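Local coordinates for proteasome activator protein PA26 (Trypanosoma brucei, PDB 1YAR) that probably activates the 20S proteasome by docking on its end as a ring of subunits and opening the gate for substrates, as 11S activators do, at residues A29-E32 with E33-A36; L111-A114 with V115-V119; R190-D193 with A194-L198; L220-K223 with K224-P228. All coordinates share one frame; numbering follows the deposited sequence.

Contact 1 of 4, residues A29-E32 with E33-A36; sequences AVIE and EWAA
Val-30 lays its CG1 methyl over one face of the Trp-34 indole, one helical turn further on. The methyl sits 3.7 Å from the centroid of the five-membered ring, only 20° off the ring normal, which makes this a CH-pi contact; its closest ring atom is CE2 of Trp-34, 3.5 Å from Val-30 CG1. The valine and the indole leave the helix in the same direction. What puts the methyl there is the valine torsion: with chi1 at 169°, CG1 stands opposite the backbone N and next to the carbonyl carbon, so it leads along the helix toward the indole. Ile-31 reaches the other ring of the indole more loosely, with CD1 4.1 Å from Trp-34 CE3.

Behind these side chains runs the helical backbone. Trp-34 N donates to Val-30 O at 2.8 Å, and Ala-35 N donates to Ile-31 O at 3.0 Å. The next bond, Ala-36 N to Glu-32 O, is weak at 3.4 Å, where the helix widens into a pi-type turn. The rotation of the indole is further fixed by Trp-34 NE1, which hydrogen-bonds Gln-90 OE1.

Within the helical bundle, Val-30 and Ile-31 meet Ile-94 of helix 71-99, while Trp-34 also packs on Val-211 and Val-214 of helix 183-226. Ala-35 faces Leu-14 of a neighbouring subunit.

Contact 2 of 4, residues L111-A114 with V115-V119; sequences LGVA and VQHAV
Val-113 and His-117, one turn apart on the first turns of helix 111-130, project together from one flank. The CG1 branch of Val-113 does the touching: it comes within 3.6 Å of His-117 CD2. It is carried there by chi1 of 179°, which turns CG1 from the backbone N toward the next turn of the helix. The imidazole also comes close to the backbone, with His-117 CD2 3.3 Å from Val-113 O, the carbonyl that accepts the His-117 N-H at 2.9 Å.

Val-115 and Ala-114 are the other two residues most involved, and both meet mostly backbone. Val-115 CG2 lies 3.4 Å from Leu-111 O and its CB is 3.3 Å from Gly-112 O. The backbone hydrogen bond from Val-115 N to Leu-111 O is weak, at 3.4 Å. Ala-114 sets its methyl against the amide N of Val-115, while its carbonyl accepts from Ala-118 N at 2.9 Å, and the methyl of Ala-118 rests against the same oxygen.

Gln-116 lies over the first turn as well, its OE1 3.7 Å from Val-113 CA. That oxygen is buried with no polar partner in the model, whereas NE2 is gripped twice, by the carbonyls of Leu-225 and Arg-101.

The turn lies against helices 183-226 and 71-99. Val-115 packs on Asn-221 and Leu-225 of the former, Gln-116 and Val-119 reach Ile-98 of the latter, and Ala-114 and Ala-118 face Glu-107 and His-105 of a neighbouring subunit.

Contact 3 of 4, residues R190-D193 with A194-L198; sequences RQID and ADFML
Within the long helix 183-226, Gln-191 and Asp-195 form an i to i+4 amide-carboxylate pair on the side turned to the next subunit. Gln-191 NE2 donates to Asp-195 OD1 at 2.9 Å, with an N-H...O angle of 160°. The acceptor lies almost in the plane of the glutamine amide, but the donor meets OD1 from above the carboxylate, 49° out of its plane, and the two flat groups are turned 63° apart. A bend at chi2 folds the glutamine chain so that its amide reaches forward to the next turn. Asp-195 is held at its base too: its N-H bonds Gln-191 O at 2.7 Å, and its CB packs on the same oxygen.

This pair belongs to a helix that serves both the bundle and the ring of subunits: Asp-195 OD1 takes a second hydrogen bond from Gln-81 NE2 of a neighbouring subunit, and Gln-191 packs on Leu-151 of that subunit. Two N-H donors on one carboxylate oxygen would be expected to favour its charged form.

Ile-192 and Phe-196 stand side by side on a neighbouring strip of the same helix. Ile-192 CG2 touches Phe-196 CD1 at 3.9 Å, and Ile-192 O lies in the ring plane at its edge, 3.2 Å from that same CD1. Tyr-154 stacks edge-to-face on Phe-196. Asp-193 OD1 is hydrogen-bonded to Tyr-154 OH and salt-bridged to Arg-158, while OD2 is hydrogen-bonded to Tyr-61 OH. Met-197, bent at chi2, lays CG 3.5 Å from Asp-193 O and packs on Leu-73 and Val-76 of helix 71-99.

Contact 4 of 4, residues L220-K223 with K224-P228; sequences LNWK and KLIQP
The apolar contact is carried by Trp-222 and Ile-226. Ile-226 CG1 approaches the edge of the indole, near its plane, at 4.3 Å from Trp-222 CE3; the same CG1 sits closer, 3.4 Å, to Trp-222 O. A chi1 of 73° sets Trp-222 CG between its own backbone N and carbonyl carbon, and Lys-223 CG lies over one face of the ring, toward the rim. Leu-225 packs on backbone instead, its CG 3.4 Å from Asn-221 O.

The polar contact is all backbone and records how helix 183-226 ends. Leu-225 N donates to Asn-221 O at 3.2 Å, and Ile-226 N to Trp-222 O at 3.1 Å. Lys-223 O accepts from Gln-227 N at 2.9 Å and, weakly, from Ile-226 N. Gln-227 then leaves helical geometry.

A cation-pi contact reaches Trp-222 from Arg-11 of a neighbouring subunit, and Asn-221 OD1 accepts from the backbone N of His-105 there, while its ND2 bonds Ala-217 O.

In the bundle, Leu-225 packs on Val-115 and Val-119 of helix 111-130 and on Ile-98 of helix 71-99, Ile-226 meets Val-97 there, and Trp-222 and Ile-226 both lie on Glu-24 of helix 24-57.

The four contacts come in series along the chain: contact 1 on helix 24-57, contact 2 on helix 111-130, then contacts 3 and 4 on helix 183-226. Contacts 2 and 4 touch, their centres 8 Å apart, where the first turns of helix 111-130 lie against the last turn of helix 183-226. Contact 1 lies about 17 Å from contact 4, centre to centre. Contact 3 stands at the far end of the bundle, its centre about 43 Å from that of contact 4, although both share one helix. All four reach a neighbouring subunit, so subunits meet along much of the bundle's length, consistent with side-by-side packing in a ring.

Contact 1 of 4, residues A29-E32 with E33-A36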
loop_
_atom_site.group_PDB
_atom_site.type_symbol
_atom_site.label_atom_id
_atom_site.label_comp_id
_atom_site.label_asym_id
_atom_site.label_seq_id
_atom_site.Cartn_x
_atom_site.Cartn_y
_atom_site.Cartn_z
ATOM N N ALA O 29 -49.488 -0.046 91.381
ATOM C CA ALA O 29 -50.297 -0.435 92.537
ATOM C C ALA O 29 -51.698 0.205 92.510
ATOM O O ALA O 29 -52.681 -0.420 92.925
ATOM C CB ALA O 29 -49.567 -0.081 93.834
ATOM N N VAL O 30 -51.779 1.453 92.042
ATOM C CA VAL O 30 -53.067 2.135 91.917
ATOM C C VAL O 30 -53.925 1.416 90.877
ATOM O O VAL O 30 -55.096 1.098 91.115
ATOM C CB VAL O 30 -52.892 3.646 91.549
ATOM C CG1 VAL O 30 -54.233 4.270 91.149
ATOM C CG2 VAL O 30 -52.281 4.434 92.718
ATOM N N ILE O 31 -53.329 1.155 89.720
ATOM C CA ILE O 31 -54.040 0.494 88.623
ATOM C C ILE O 31 -54.548 -0.890 89.041
ATOM O O ILE O 31 -55.657 -1.290 88.696
ATOM C CB ILE O 31 -53.143 0.411 87.352
ATOM C CG1 ILE O 31 -52.804 1.821 86.816
ATOM C CG2 ILE O 31 -53.800 -0.476 86.277
ATOM C CD1 ILE O 31 -54.032 2.618 86.248
ATOM N N GLU O 32 -53.734 -1.621 89.803
ATOM C CA GLU O 32 -54.183 -2.905 90.329
ATOM C C GLU O 32 -55.408 -2.747 91.237
ATOM O O GLU O 32 -56.346 -3.525 91.139
ATOM C CB GLU O 32 -53.075 -3.583 91.110
ATOM C CG GLU O 32 -51.914 -4.046 90.266
ATOM C CD GLU O 32 -50.932 -4.858 91.090
ATOM O OE1 GLU O 32 -50.281 -4.281 92.009
ATOM O OE2 GLU O 32 -50.823 -6.070 90.811
ATOM N N GLU O 33 -55.373 -1.751 92.114
ATOM C CA GLU O 33 -56.490 -1.438 93.015
ATOM C C GLU O 33 -57.745 -1.029 92.239
ATOM O O GLU O 33 -58.840 -1.490 92.534
ATOM C CB GLU O 33 -56.074 -0.353 94.026
ATOM C CG GLU O 33 -57.184 0.156 94.961
ATOM C CD GLU O 33 -57.884 -0.930 95.759
ATOM O OE1 GLU O 33 -57.280 -2.005 96.016
ATOM O OE2 GLU O 33 -59.063 -0.709 96.129
ATOM N N TRP O 34 -57.569 -0.194 91.213
ATOM C CA TRP O 34 -58.692 0.273 90.412
ATOM C C TRP O 34 -59.343 -0.878 89.673
ATOM O O TRP O 34 -60.562 -0.938 89.573
ATOM C CB TRP O 34 -58.235 1.353 89.414
ATOM C CG TRP O 34 -57.991 2.692 90.031
ATOM C CD1 TRP O 34 -58.146 3.040 91.345
ATOM C CD2 TRP O 34 -57.641 3.907 89.339
ATOM N NE1 TRP O 34 -57.847 4.372 91.524
ATOM C CE2 TRP O 34 -57.546 4.934 90.309
ATOM C CE3 TRP O 34 -57.383 4.229 87.987
ATOM C CZ2 TRP O 34 -57.207 6.266 89.981
ATOM C CZ3 TRP O 34 -57.033 5.552 87.658
ATOM C CH2 TRP O 34 -56.943 6.549 88.651
ATOM N N ALA O 35 -58.529 -1.807 89.178
ATOM C CA ALA O 35 -59.039 -2.911 88.375
ATOM C C ALA O 35 -59.883 -3.871 89.191
ATOM O O ALA O 35 -60.721 -4.584 88.640
ATOM C CB ALA O 35 -57.900 -3.655 87.689
ATOM N N ALA O 36 -59.653 -3.872 90.495
ATOM C CA ALA O 36 -60.265 -4.843 91.394
ATOM C C ALA O 36 -61.259 -4.169 92.340
ATOM O O ALA O 36 -62.434 -3.969 91.977
ATOM C CB ALA O 36 -59.176 -5.596 92.176
#

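Contact 2 of 4, residues L111-A114 with V115-V119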
loop_
_atom_site.group_PDB
_atom_site.type_symbol
_atom_site.label_atom_id
_atom_site.label_comp_id
_atom_site.label_asym_id
_atom_site.label_seq_id
_atom_site.Cartn_x
_atom_site.Cartn_y
_atom_site.Cartn_z
ATOM N N LEU O 111 -41.750 11.616 70.859
ATOM C CA LEU O 111 -42.802 10.601 70.702
ATOM C C LEU O 111 -43.247 10.029 72.058
ATOM O O LEU O 111 -44.448 9.811 72.278
ATOM C CB LEU O 111 -42.341 9.463 69.797
ATOM C CG LEU O 111 -41.854 9.849 68.394
ATOM C CD1 LEU O 111 -41.237 8.634 67.726
ATOM C CD2 LEU O 111 -42.992 10.436 67.578
ATOM N N GLY O 112 -42.275 9.791 72.948
ATOM C CA GLY O 112 -42.560 9.333 74.318
ATOM C C GLY O 112 -43.209 10.422 75.143
ATOM O O GLY O 112 -44.137 10.146 75.905
ATOM N N VAL O 113 -42.711 11.654 75.008
ATOM C CA VAL O 113 -43.271 12.822 75.693
ATOM C C VAL O 113 -44.763 13.013 75.339
ATOM O O VAL O 113 -45.597 13.342 76.205
ATOM C CB VAL O 113 -42.449 14.112 75.382
ATOM C CG1 VAL O 113 -43.054 15.306 76.069
ATOM C CG2 VAL O 113 -40.987 13.926 75.833
ATOM N N ALA O 114 -45.091 12.794 74.066
ATOM C CA ALA O 114 -46.487 12.842 73.617
ATOM C C ALA O 114 -47.364 11.805 74.338
ATOM O O ALA O 114 -48.520 12.091 74.685
ATOM C CB ALA O 114 -46.554 12.658 72.095
ATOM N N VAL O 115 -46.816 10.611 74.585
ATOM C CA VAL O 115 -47.525 9.563 75.348
ATOM C C VAL O 115 -47.769 10.048 76.786
ATOM O O VAL O 115 -48.879 9.920 77.309
ATOM C CB VAL O 115 -46.738 8.229 75.367
ATOM C CG1 VAL O 115 -47.478 7.160 76.158
ATOM C CG2 VAL O 115 -46.476 7.718 73.941
ATOM N N GLN O 116 -46.741 10.620 77.419
ATOM C CA GLN O 116 -46.883 11.185 78.757
ATOM C C GLN O 116 -47.988 12.246 78.845
ATOM O O GLN O 116 -48.843 12.187 79.746
ATOM C CB GLN O 116 -45.559 11.775 79.211
ATOM C CG GLN O 116 -44.471 10.742 79.407
ATOM C CD GLN O 116 -43.200 11.383 79.881
ATOM O OE1 GLN O 116 -42.796 12.435 79.354
ATOM N NE2 GLN O 116 -42.585 10.800 80.918
ATOM N N HIS O 117 -47.977 13.210 77.912
ATOM C CA HIS O 117 -49.023 14.238 77.869
ATOM C C HIS O 117 -50.430 13.649 77.583
ATOM O O HIS O 117 -51.426 14.093 78.166
ATOM C CB HIS O 117 -48.656 15.374 76.890
ATOM C CG HIS O 117 -47.494 16.210 77.342
ATOM N ND1 HIS O 117 -47.457 16.829 78.574
ATOM C CD2 HIS O 117 -46.350 16.565 76.711
ATOM C CE1 HIS O 117 -46.323 17.500 78.696
ATOM N NE2 HIS O 117 -45.633 17.359 77.578
ATOM N N ALA O 118 -50.518 12.637 76.720
ATOM C CA ALA O 118 -51.808 12.005 76.438
ATOM C C ALA O 118 -52.399 11.297 77.668
ATOM O O ALA O 118 -53.603 11.430 77.958
ATOM C CB ALA O 118 -51.697 11.048 75.272
ATOM N N VAL O 119 -51.567 10.569 78.411
ATOM C CA VAL O 119 -52.087 9.897 79.631
ATOM C C VAL O 119 -52.384 10.915 80.755
ATOM O O VAL O 119 -53.400 10.801 81.462
ATOM C CB VAL O 119 -51.193 8.712 80.083
ATOM C CG1 VAL O 119 -51.745 8.073 81.377
ATOM C CG2 VAL O 119 -51.091 7.662 78.975
#

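Contact 3 of 4, residues R190-D193 with A194-L198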
loop_
_atom_site.group_PDB
_atom_site.type_symbol
_atom_site.label_atom_id
_atom_site.label_comp_id
_atom_site.label_asym_id
_atom_site.label_seq_id
_atom_site.Cartn_x
_atom_site.Cartn_y
_atom_site.Cartn_z
ATOM N N ARG O 190 -89.659 15.394 96.505
ATOM C CA ARG O 190 -89.515 13.998 96.139
ATOM C C ARG O 190 -88.568 13.867 94.945
ATOM O O ARG O 190 -87.799 12.910 94.879
ATOM C CB ARG O 190 -90.884 13.410 95.803
ATOM C CG ARG O 190 -90.889 11.968 95.440
ATOM C CD ARG O 190 -92.285 11.430 95.281
ATOM N NE ARG O 190 -92.294 10.130 94.629
ATOM C CZ ARG O 190 -92.342 9.961 93.315
ATOM N NH1 ARG O 190 -92.392 11.018 92.506
ATOM N NH2 ARG O 190 -92.352 8.736 92.803
ATOM N N GLN O 191 -88.642 14.825 94.011
ATOM C CA GLN O 191 -87.863 14.736 92.773
ATOM C C GLN O 191 -86.383 14.952 93.053
ATOM O O GLN O 191 -85.525 14.332 92.403
ATOM C CB GLN O 191 -88.351 15.709 91.694
ATOM C CG GLN O 191 -87.982 15.217 90.249
ATOM C CD GLN O 191 -88.491 13.803 89.953
ATOM O OE1 GLN O 191 -89.676 13.510 90.152
ATOM N NE2 GLN O 191 -87.608 12.936 89.471
ATOM N N ILE O 192 -86.087 15.838 93.999
ATOM C CA ILE O 192 -84.716 16.040 94.442
ATOM C C ILE O 192 -84.171 14.731 95.030
ATOM O O ILE O 192 -83.079 14.293 94.653
ATOM C CB ILE O 192 -84.610 17.215 95.449
ATOM C CG1 ILE O 192 -84.754 18.546 94.725
ATOM C CG2 ILE O 192 -83.271 17.167 96.216
ATOM C CD1 ILE O 192 -85.117 19.708 95.642
ATOM N N ASP O 193 -84.932 14.093 95.932
ATOM C CA ASP O 193 -84.512 12.792 96.474
ATOM C C ASP O 193 -84.274 11.751 95.383
ATOM O O ASP O 193 -83.233 11.097 95.366
ATOM C CB ASP O 193 -85.501 12.255 97.500
ATOM C CG ASP O 193 -85.480 13.049 98.785
ATOM O OD1 ASP O 193 -84.618 13.951 98.944
ATOM O OD2 ASP O 193 -86.310 12.870 99.687
ATOM N N ALA O 194 -85.230 11.604 94.475
ATOM C CA ALA O 194 -85.082 10.646 93.389
ATOM C C ALA O 194 -83.902 10.998 92.472
ATOM O O ALA O 194 -83.106 10.126 92.127
ATOM C CB ALA O 194 -86.372 10.553 92.566
ATOM N N ASP O 195 -83.812 12.263 92.073
ATOM C CA ASP O 195 -82.828 12.665 91.067
ATOM C C ASP O 195 -81.402 12.538 91.572
ATOM O O ASP O 195 -80.504 12.269 90.786
ATOM C CB ASP O 195 -83.081 14.085 90.567
ATOM C CG ASP O 195 -84.153 14.144 89.490
ATOM O OD1 ASP O 195 -84.752 13.092 89.155
ATOM O OD2 ASP O 195 -84.470 15.215 88.918
ATOM N N PHE O 196 -81.183 12.744 92.873
ATOM C CA PHE O 196 -79.835 12.579 93.403
ATOM C C PHE O 196 -79.394 11.142 93.444
ATOM O O PHE O 196 -78.217 10.847 93.220
ATOM C CB PHE O 196 -79.610 13.330 94.730
ATOM C CG PHE O 196 -79.249 14.769 94.513
ATOM C CD1 PHE O 196 -80.237 15.720 94.284
ATOM C CD2 PHE O 196 -77.918 15.158 94.446
ATOM C CE1 PHE O 196 -79.910 17.056 94.033
ATOM C CE2 PHE O 196 -77.567 16.488 94.218
ATOM C CZ PHE O 196 -78.569 17.444 93.990
ATOM N N MET O 197 -80.348 10.239 93.669
ATOM C CA MET O 197 -80.036 8.821 93.573
ATOM C C MET O 197 -79.816 8.413 92.119
ATOM O O MET O 197 -78.892 7.660 91.828
ATOM C CB MET O 197 -81.094 7.962 94.268
ATOM C CG MET O 197 -81.203 8.221 95.763
ATOM S SD MET O 197 -79.698 7.788 96.681
ATOM C CE MET O 197 -78.905 9.365 96.927
ATOM N N LEU O 198 -80.647 8.916 91.208
ATOM C CA LEU O 198 -80.428 8.671 89.769
ATOM C C LEU O 198 -79.038 9.135 89.339
ATOM O O LEU O 198 -78.323 8.412 88.642
ATOM C CB LEU O 198 -81.509 9.347 88.914
ATOM C CG LEU O 198 -81.289 9.307 87.390
ATOM C CD1 LEU O 198 -81.147 7.860 86.892
ATOM C CD2 LEU O 198 -82.434 10.004 86.689
#

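Contact 4 of 4, residues L220-K223 with K224-P228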
loop_
_atom_site.group_PDB
_atom_site.type_symbol
_atom_site.label_atom_id
_atom_site.label_comp_id
_atom_site.label_asym_id
_atom_site.label_seq_id
_atom_site.Cartn_x
_atom_site.Cartn_y
_atom_site.Cartn_z
ATOM N N LEU O 220 -51.104 -0.176 78.582
ATOM C CA LEU O 220 -50.548 -0.194 77.225
ATOM C C LEU O 220 -49.356 0.729 77.038
ATOM O O LEU O 220 -48.528 0.486 76.151
ATOM C CB LEU O 220 -51.611 0.169 76.185
ATOM C CG LEU O 220 -52.765 -0.827 76.038
ATOM C CD1 LEU O 220 -53.784 -0.215 75.107
ATOM C CD2 LEU O 220 -52.306 -2.222 75.548
ATOM N N ASN O 221 -49.280 1.793 77.836
ATOM C CA ASN O 221 -48.295 2.857 77.603
ATOM C C ASN O 221 -47.189 3.011 78.652
ATOM O O ASN O 221 -46.327 3.885 78.509
ATOM C CB ASN O 221 -49.011 4.205 77.454
ATOM C CG ASN O 221 -49.867 4.257 76.208
ATOM O OD1 ASN O 221 -49.340 4.282 75.073
ATOM N ND2 ASN O 221 -51.183 4.247 76.391
ATOM N N TRP O 222 -47.219 2.193 79.700
ATOM C CA TRP O 222 -46.379 2.463 80.878
ATOM C C TRP O 222 -44.886 2.569 80.577
ATOM O O TRP O 222 -44.203 3.354 81.217
ATOM C CB TRP O 222 -46.642 1.456 82.015
ATOM C CG TRP O 222 -46.104 0.098 81.761
ATOM C CD1 TRP O 222 -46.745 -0.939 81.156
ATOM C CD2 TRP O 222 -44.808 -0.385 82.117
ATOM N NE1 TRP O 222 -45.920 -2.039 81.100
ATOM C CE2 TRP O 222 -44.727 -1.728 81.692
ATOM C CE3 TRP O 222 -43.698 0.182 82.757
ATOM C CZ2 TRP O 222 -43.579 -2.510 81.877
ATOM C CZ3 TRP O 222 -42.569 -0.594 82.948
ATOM C CH2 TRP O 222 -42.520 -1.925 82.511
ATOM N N LYS O 223 -44.375 1.803 79.611
ATOM C CA LYS O 223 -42.914 1.850 79.345
ATOM C C LYS O 223 -42.445 3.238 78.934
ATOM O O LYS O 223 -41.448 3.726 79.471
ATOM C CB LYS O 223 -42.443 0.786 78.349
ATOM C CG LYS O 223 -42.459 -0.619 78.921
ATOM C CD LYS O 223 -42.146 -1.685 77.876
ATOM C CE LYS O 223 -42.117 -3.056 78.580
ATOM N NZ LYS O 223 -42.543 -4.201 77.684
ATOM N N LYS O 224 -43.192 3.894 78.039
ATOM C CA LYS O 224 -42.883 5.269 77.600
ATOM C C LYS O 224 -43.226 6.317 78.652
ATOM O O LYS O 224 -42.617 7.394 78.684
ATOM C CB LYS O 224 -43.595 5.631 76.270
ATOM C CG LYS O 224 -43.147 4.821 75.074
ATOM C CD LYS O 224 -41.824 5.271 74.501
ATOM C CE LYS O 224 -41.463 4.422 73.257
ATOM N NZ LYS O 224 -39.984 4.427 73.068
ATOM N N LEU O 225 -44.201 6.022 79.511
ATOM C CA LEU O 225 -44.499 6.917 80.620
ATOM C C LEU O 225 -43.284 7.048 81.562
ATOM O O LEU O 225 -42.971 8.144 82.033
ATOM C CB LEU O 225 -45.724 6.436 81.395
ATOM C CG LEU O 225 -47.073 6.401 80.697
ATOM C CD1 LEU O 225 -48.130 5.866 81.681
ATOM C CD2 LEU O 225 -47.464 7.781 80.190
ATOM N N ILE O 226 -42.583 5.940 81.795
ATOM C CA ILE O 226 -41.428 5.951 82.712
ATOM C C ILE O 226 -40.143 6.389 81.999
ATOM O O ILE O 226 -39.347 7.147 82.555
ATOM C CB ILE O 226 -41.255 4.570 83.400
ATOM C CG1 ILE O 226 -42.562 4.126 84.076
ATOM C CG2 ILE O 226 -40.103 4.605 84.433
ATOM C CD1 ILE O 226 -43.022 5.060 85.220
ATOM N N GLN O 227 -39.961 5.910 80.771
ATOM C CA GLN O 227 -38.782 6.185 79.986
ATOM C C GLN O 227 -39.173 6.701 78.596
ATOM O O GLN O 227 -39.177 5.930 77.634
ATOM C CB GLN O 227 -37.936 4.913 79.841
ATOM C CG GLN O 227 -37.412 4.345 81.155
ATOM C CD GLN O 227 -36.389 5.261 81.839
ATOM O OE1 GLN O 227 -35.805 6.153 81.199
ATOM N NE2 GLN O 227 -36.163 5.032 83.145
ATOM N N PRO O 228 -39.532 7.983 78.498
ATOM C CA PRO O 228 -40.039 8.532 77.236
ATOM C C PRO O 228 -38.974 8.634 76.122
ATOM O O PRO O 228 -39.325 8.743 74.943
ATOM C CB PRO O 228 -40.549 9.919 77.643
ATOM C CG PRO O 228 -39.732 10.294 78.872
ATOM C CD PRO O 228 -39.543 8.983 79.587
#